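DotI (Legionella pneumophila, PDB 3WZ4) is probably an inner-membrane component of the type IVB secretion system, represented here by its periplasmic domain, which belongs to the NTF2 clan. Local coordinates at residues Val61-Val67 with Thr99-Glu105; Val112-Thr118 with Gly130-Val136. All blocks are in the same frame, centred on the assembly; numbering follows the deposited sequence.

Contact 1 (Val61-Val67 with Thr99-Glu105); sequences VKAKKLV and TYQSASE
Ser-102 OG, facing Leu-66, is held by three partners: it accepts from Glu-105 N (3.1 Å) and Ser-104 N, and it hydrogen-bonds to water 1 (2.7 Å). The two bonds from backbone N-H groups to this OG make an ST motif with an ST turn inside it, reached because OG lies between the backbone N and the carbonyl carbon (chi1 65°). Water 1 donates to Lys-64 O and also meets Ser-104 OG, linking this turn to the end of helix 57-63. That helix closes in a Schellman motif with Lys-65, of positive phi, as C-prime residue and Leu-66 N bonded to Val-61 O. Directly after it the chain enters an antiparallel hydrogen-bonded pair, Val-67 with Gln-101. Here Val-67 N donates to Gln-101 O at 2.9 Å, in the carbonyl plane and fairly straight (163°), whereas the return bond from Gln-101 N to Val-67 O is longer, 3.3 Å, with its donor tilted 32° from the Val-67 carbonyl plane. Water 3 donates to the same Val-67 O and accepts from Gln-101 NE2. Leu-66 splits its branches between two neighbours: CD1 meets Tyr-100 CB at 4.0 Å, and CD2 packs on CB and OG of Ser-102. Val-61 CG2 reaches the edge of the Tyr-100 ring, 4.1 Å from CD2 and near the ring plane. Lys-64 crosses Glu-105 at about a right angle; the carboxylate lies alongside the lysine's CD methylene (OE1 to CD 3.1 Å), and the salt bridge from Lys-64 NZ to Glu-105 OE1 is long, 3.6 Å. A diol, probably from the crystallisation liquor, lies by Leu-66. With one direct bond short, its partner stretched and waters joining backbone to side chains, the chemistry implies a partly hydrated junction between a helix end and the sheet.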
loop_
_atom_site.group_PDB
_atom_site.type_symbol
_atom_site.label_atom_id
_atom_site.label_comp_id
_atom_site.label_asym_id
_atom_site.label_seq_id
_atom_site.Cartn_x
_atom_site.Cartn_y
_atom_site.Cartn_z
ATOM N N VAL A 61 -10.393 -4.893 13.404
ATOM C CA VAL A 61 -9.773 -6.169 13.079
ATOM C C VAL A 61 -9.428 -6.928 14.355
ATOM O O VAL A 61 -9.709 -8.120 14.470
ATOM C CB VAL A 61 -8.508 -5.980 12.221
ATOM C CG1 VAL A 61 -7.728 -7.279 12.128
ATOM C CG2 VAL A 61 -8.885 -5.477 10.834
ATOM N N LYS A 62 -8.827 -6.229 15.313
ATOM C CA LYS A 62 -8.483 -6.827 16.599
ATOM C C LYS A 62 -9.733 -7.174 17.406
ATOM O O LYS A 62 -9.860 -8.286 17.917
ATOM C CB LYS A 62 -7.567 -5.897 17.403
ATOM C CG LYS A 62 -6.212 -5.649 16.746
ATOM C CD LYS A 62 -5.399 -4.576 17.467
ATOM C CE LYS A 62 -4.807 -5.094 18.768
ATOM N NZ LYS A 62 -3.840 -4.122 19.356
ATOM N N ALA A 63 -10.653 -6.221 17.512
ATOM C CA ALA A 63 -11.872 -6.415 18.291
ATOM C C ALA A 63 -12.707 -7.585 17.774
ATOM O O ALA A 63 -13.151 -8.431 18.548
ATOM C CB ALA A 63 -12.702 -5.139 18.308
ATOM N N LYS A 64 -12.921 -7.624 16.462
ATOM C CA LYS A 64 -13.724 -8.677 15.853
ATOM C C LYS A 64 -12.860 -9.849 15.394
ATOM O O LYS A 64 -13.360 -10.817 14.820
ATOM C CB LYS A 64 -14.535 -8.119 14.681
ATOM C CG LYS A 64 -15.512 -7.022 15.076
ATOM C CD LYS A 64 -16.245 -6.474 13.865
ATOM C CE LYS A 64 -17.211 -5.374 14.261
ATOM N NZ LYS A 64 -17.942 -4.826 13.088
ATOM N N LYS A 65 -11.560 -9.752 15.655
ATOM C CA LYS A 65 -10.622 -10.818 15.321
ATOM C C LYS A 65 -10.795 -11.300 13.883
ATOM O O LYS A 65 -11.176 -12.447 13.636
ATOM C CB LYS A 65 -10.758 -11.976 16.310
ATOM C CG LYS A 65 -10.541 -11.551 17.751
ATOM C CD LYS A 65 -10.410 -12.740 18.682
ATOM C CE LYS A 65 -9.977 -12.287 20.069
ATOM N NZ LYS A 65 -9.704 -13.433 20.979
ATOM N N LEU A 66 -10.501 -10.411 12.941
ATOM C CA LEU A 66 -10.703 -10.693 11.525
ATOM C C LEU A 66 -9.404 -11.008 10.795
ATOM O O LEU A 66 -8.309 -10.774 11.306
ATOM C CB LEU A 66 -11.364 -9.496 10.844
ATOM C CG LEU A 66 -12.603 -8.918 11.525
ATOM C CD1 LEU A 66 -12.944 -7.573 10.916
ATOM C CD2 LEU A 66 -13.779 -9.881 11.432
ATOM N N VAL A 67 -9.547 -11.539 9.588
ATOM C CA VAL A 67 -8.425 -11.713 8.684
ATOM C C VAL A 67 -8.675 -10.829 7.474
ATOM O O VAL A 67 -9.723 -10.925 6.834
ATOM C CB VAL A 67 -8.288 -13.175 8.223
ATOM C CG1 VAL A 67 -7.239 -13.289 7.128
ATOM C CG2 VAL A 67 -7.941 -14.076 9.402
ATOM N N THR A 99 -11.366 -7.723 1.692
ATOM C CA THR A 99 -12.239 -8.621 2.440
ATOM C C THR A 99 -11.849 -8.706 3.917
ATOM O O THR A 99 -10.727 -9.081 4.253
ATOM C CB THR A 99 -12.230 -10.038 1.837
ATOM O OG1 THR A 99 -12.720 -9.989 0.492
ATOM C CG2 THR A 99 -13.101 -10.978 2.654
ATOM N N TYR A 100 -12.785 -8.342 4.790
ATOM C CA TYR A 100 -12.631 -8.514 6.230
ATOM C C TYR A 100 -13.545 -9.649 6.673
ATOM O O TYR A 100 -14.762 -9.560 6.511
ATOM C CB TYR A 100 -13.032 -7.236 6.964
ATOM C CG TYR A 100 -12.214 -6.013 6.614
ATOM C CD1 TYR A 100 -12.492 -5.269 5.474
ATOM C CD2 TYR A 100 -11.175 -5.590 7.436
ATOM C CE1 TYR A 100 -11.751 -4.145 5.155
ATOM C CE2 TYR A 100 -10.428 -4.465 7.125
ATOM C CZ TYR A 100 -10.721 -3.748 5.982
ATOM O OH TYR A 100 -9.985 -2.629 5.666
ATOM N N GLN A 101 -12.984 -10.717 7.232
ATOM C CA GLN A 101 -13.822 -11.865 7.566
ATOM C C GLN A 101 -13.393 -12.661 8.790
ATOM O O GLN A 101 -12.251 -12.579 9.249
ATOM C CB GLN A 101 -13.959 -12.804 6.365
ATOM C CG GLN A 101 -12.708 -13.600 6.052
ATOM C CD GLN A 101 -12.868 -14.460 4.814
ATOM O OE1 GLN A 101 -13.634 -15.424 4.809
ATOM N NE2 GLN A 101 -12.149 -14.109 3.752
ATOM N N SER A 102 -14.343 -13.435 9.306
ATOM C CA SER A 102 -14.126 -14.345 10.422
ATOM C C SER A 102 -15.205 -15.415 10.361
ATOM O O SER A 102 -15.934 -15.510 9.375
ATOM C CB SER A 102 -14.214 -13.597 11.751
ATOM O OG SER A 102 -15.525 -13.106 11.968
ATOM N N ALA A 103 -15.314 -16.216 11.412
ATOM C CA ALA A 103 -16.354 -17.235 11.473
ATOM C C ALA A 103 -17.745 -16.601 11.445
ATOM O O ALA A 103 -18.683 -17.172 10.891
ATOM C CB ALA A 103 -16.185 -18.096 12.717
ATOM N N SER A 104 -17.866 -15.414 12.030
ATOM C CA SER A 104 -19.166 -14.766 12.174
ATOM C C SER A 104 -19.405 -13.639 11.168
ATOM O O SER A 104 -20.551 -13.290 10.886
ATOM C CB SER A 104 -19.343 -14.239 13.603
ATOM O OG SER A 104 -18.519 -13.110 13.837
ATOM N N GLU A 105 -18.332 -13.074 10.622
ATOM C CA GLU A 105 -18.467 -11.923 9.730
ATOM C C GLU A 105 -17.826 -12.110 8.354
ATOM O O GLU A 105 -16.881 -12.884 8.190
ATOM C CB GLU A 105 -17.898 -10.664 10.387
ATOM C CG GLU A 105 -18.700 -10.158 11.573
ATOM C CD GLU A 105 -18.247 -8.786 12.030
ATOM O OE1 GLU A 105 -18.648 -8.360 13.133
ATOM O OE2 GLU A 105 -17.491 -8.132 11.279
HETATM O O HOH W 1 -15.932 -11.616 14.173
HETATM O O HOH W 2 -10.747 -14.437 11.695
HETATM O O HOH W 3 -10.166 -11.812 4.247
#

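Contact 2 (Val112-Thr118 with Gly130-Val136); sequences VVTMLIT and GISQFVV
Val-113 CG1 lies over one face of the Phe-134 ring, across the two strands of an antiparallel beta hairpin, 106-119 with 129-138, that contains a classic beta bulge. Val-113 CG1 stands 4.1 Å from the centroid of the Phe-134 ring and 24° off the normal, a CH-pi contact displaced toward the rim at CZ. CG1 reaches it by standing anti to the Val-113 backbone N (chi1 179°). Selenomethionine Met-115 lies beside Phe-134, the two side chains pointing the same way; its SE is 5.1 Å from the centroid of the Phe-134 ring and oblique to it, a Met-aromatic contact. Farther along, Met-115 SE touches Ile-131 CD1 at 3.9 Å, and CG1 of Ile-117 packs on CG1 of Ile-131 at an oblique crossing. This apolar face continues onto helix 7-21 through Ala-14 and Ala-17, while Phe-48 meets the Phe-134 ring edge-to-face.

Thr-114, Leu-116, Gln-133 and Val-135 share the other face, where CB of Leu-116 meets CB of Gln-133. Ser-132 and Gln-133 both face Leu-116, shifting the register by one: Leu-116 N donates to Gln-133 O, and Leu-116 O instead accepts from Ser-132 N at 2.8 Å, nearly along the C=O axis. Beyond the bulge, Thr-118 and Gly-130 exchange two bonds. Ser-132 OG has its strongest partner in Glu-43, also bonds Thr-41, and takes a weak bond from Thr-118 OG1. Toward the other end, water 4 bridges the strands, donating to Val-112 O at 2.7 Å and to Val-135 O at 3.1 Å.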
loop_
_atom_site.group_PDB
_atom_site.type_symbol
_atom_site.label_atom_id
_atom_site.label_comp_id
_atom_site.label_asym_id
_atom_site.label_seq_id
_atom_site.Cartn_x
_atom_site.Cartn_y
_atom_site.Cartn_z
ATOM N N VAL A 112 -10.094 2.232 -4.124
ATOM C CA VAL A 112 -9.085 2.640 -5.086
ATOM C C VAL A 112 -7.860 3.138 -4.333
ATOM O O VAL A 112 -7.957 4.035 -3.499
ATOM C CB VAL A 112 -9.596 3.755 -6.009
ATOM C CG1 VAL A 112 -8.600 4.005 -7.130
ATOM C CG2 VAL A 112 -10.948 3.377 -6.576
ATOM N N VAL A 113 -6.712 2.535 -4.616
ATOM C CA VAL A 113 -5.464 2.952 -3.992
ATOM C C VAL A 113 -4.693 3.866 -4.937
ATOM O O VAL A 113 -4.513 3.555 -6.115
ATOM C CB VAL A 113 -4.583 1.744 -3.620
ATOM C CG1 VAL A 113 -3.280 2.210 -2.994
ATOM C CG2 VAL A 113 -5.328 0.808 -2.677
ATOM N N THR A 114 -4.250 5.007 -4.423
ATOM C CA THR A 114 -3.432 5.912 -5.212
ATOM C C THR A 114 -2.105 6.139 -4.503
ATOM O O THR A 114 -2.070 6.537 -3.338
ATOM C CB THR A 114 -4.143 7.252 -5.464
ATOM O OG1 THR A 114 -5.488 7.003 -5.892
ATOM C CG2 THR A 114 -3.416 8.048 -6.537
HETATM N N MSE A 115 -1.015 5.871 -5.211
HETATM C CA MSE A 115 0.315 5.943 -4.625
HETATM C C MSE A 115 1.217 6.907 -5.386
HETATM O O MSE A 115 1.214 6.941 -6.619
HETATM C CB MSE A 115 0.961 4.554 -4.604
HETATM C CG MSE A 115 0.265 3.537 -3.710
HETATM SE SE MSE A 115 0.806 1.693 -4.102
HETATM C CE MSE A 115 -0.295 1.384 -5.685
ATOM N N LEU A 116 1.983 7.695 -4.645
ATOM C CA LEU A 116 3.077 8.447 -5.237
ATOM C C LEU A 116 4.360 7.669 -4.982
ATOM O O LEU A 116 4.738 7.437 -3.836
ATOM C CB LEU A 116 3.167 9.858 -4.649
ATOM C CG LEU A 116 4.340 10.709 -5.145
ATOM C CD1 LEU A 116 4.246 10.940 -6.646
ATOM C CD2 LEU A 116 4.411 12.036 -4.400
ATOM N N ILE A 117 5.013 7.244 -6.055
ATOM C CA ILE A 117 6.231 6.456 -5.938
ATOM C C ILE A 117 7.428 7.253 -6.440
ATOM O O ILE A 117 7.371 7.862 -7.509
ATOM C CB ILE A 117 6.108 5.132 -6.720
ATOM C CG1 ILE A 117 5.020 4.256 -6.097
ATOM C CG2 ILE A 117 7.443 4.399 -6.763
ATOM C CD1 ILE A 117 4.806 2.945 -6.816
ATOM N N THR A 118 8.504 7.263 -5.661
ATOM C CA THR A 118 9.689 8.030 -6.025
ATOM C C THR A 118 10.969 7.204 -5.957
ATOM O O THR A 118 11.102 6.304 -5.130
ATOM C CB THR A 118 9.854 9.269 -5.126
ATOM O OG1 THR A 118 10.119 8.852 -3.782
ATOM C CG2 THR A 118 8.588 10.111 -5.146
ATOM N N GLY A 130 10.429 3.860 -3.524
ATOM C CA GLY A 130 9.601 3.769 -2.338
ATOM C C GLY A 130 8.350 4.617 -2.451
ATOM O O GLY A 130 8.295 5.560 -3.241
ATOM N N ILE A 131 7.340 4.283 -1.655
ATOM C CA ILE A 131 6.087 5.028 -1.647
ATOM C C ILE A 131 6.187 6.253 -0.746
ATOM O O ILE A 131 6.538 6.138 0.430
ATOM C CB ILE A 131 4.924 4.143 -1.175
ATOM C CG1 ILE A 131 4.703 2.992 -2.162
ATOM C CG2 ILE A 131 3.654 4.968 -1.003
ATOM C CD1 ILE A 131 3.777 1.911 -1.643
ATOM N N SER A 132 5.885 7.425 -1.303
ATOM C CA SER A 132 5.896 8.673 -0.542
ATOM C C SER A 132 4.498 9.055 -0.062
ATOM O O SER A 132 4.343 9.752 0.939
ATOM C CB SER A 132 6.492 9.812 -1.373
ATOM O OG SER A 132 7.903 9.693 -1.452
ATOM N N GLN A 133 3.480 8.599 -0.781
ATOM C CA GLN A 133 2.105 8.852 -0.377
ATOM C C GLN A 133 1.223 7.662 -0.706
ATOM O O GLN A 133 1.292 7.106 -1.800
ATOM C CB GLN A 133 1.552 10.118 -1.035
ATOM C CG GLN A 133 0.179 10.513 -0.510
ATOM C CD GLN A 133 -0.359 11.778 -1.149
ATOM O OE1 GLN A 133 -0.378 11.910 -2.371
ATOM N NE2 GLN A 133 -0.805 12.716 -0.320
ATOM N N PHE A 134 0.394 7.282 0.259
ATOM C CA PHE A 134 -0.496 6.144 0.124
ATOM C C PHE A 134 -1.915 6.611 0.434
ATOM O O PHE A 134 -2.240 6.913 1.581
ATOM C CB PHE A 134 -0.072 5.045 1.098
ATOM C CG PHE A 134 -0.675 3.701 0.806
ATOM C CD1 PHE A 134 -1.936 3.372 1.278
ATOM C CD2 PHE A 134 0.027 2.756 0.072
ATOM C CE1 PHE A 134 -2.487 2.131 1.019
ATOM C CE2 PHE A 134 -0.520 1.513 -0.190
ATOM C CZ PHE A 134 -1.776 1.200 0.284
ATOM N N VAL A 135 -2.754 6.687 -0.590
ATOM C CA VAL A 135 -4.114 7.181 -0.408
ATOM C C VAL A 135 -5.157 6.137 -0.787
ATOM O O VAL A 135 -5.097 5.543 -1.865
ATOM C CB VAL A 135 -4.357 8.472 -1.203
ATOM C CG1 VAL A 135 -5.813 8.893 -1.100
ATOM C CG2 VAL A 135 -3.436 9.582 -0.703
ATOM N N VAL A 136 -6.111 5.915 0.111
ATOM C CA VAL A 136 -7.184 4.961 -0.125
ATOM C C VAL A 136 -8.523 5.682 -0.211
ATOM O O VAL A 136 -8.788 6.609 0.553
ATOM C CB VAL A 136 -7.254 3.901 0.995
ATOM C CG1 VAL A 136 -8.415 2.944 0.749
ATOM C CG2 VAL A 136 -5.938 3.141 1.095
HETATM O O HOH W 4 -7.088 6.581 -4.037
HETATM O O HOH W 5 -1.238 9.433 -3.796
#

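In the fold
Both contacts reach the same antiparallel sheet, through the neighbouring strands 87-101 and 106-119, yet they work at different depths. Contact 2, its centre about 7 Å from the centre of the chain, joins the inner strand 106-119 to the edge strand 129-138, with much of its apolar face packed on helix 7-21 and on Phe-40 and Phe-48. The centre of contact 1 lies about 20 Å from that of the chain, where strand 67-84 begins beside the end of strand 87-101, and it buries less: 392 Å² against 606 Å². The difference is one of proportion: waters bridge both, but carry more of contact 1. The two follow in series without touching.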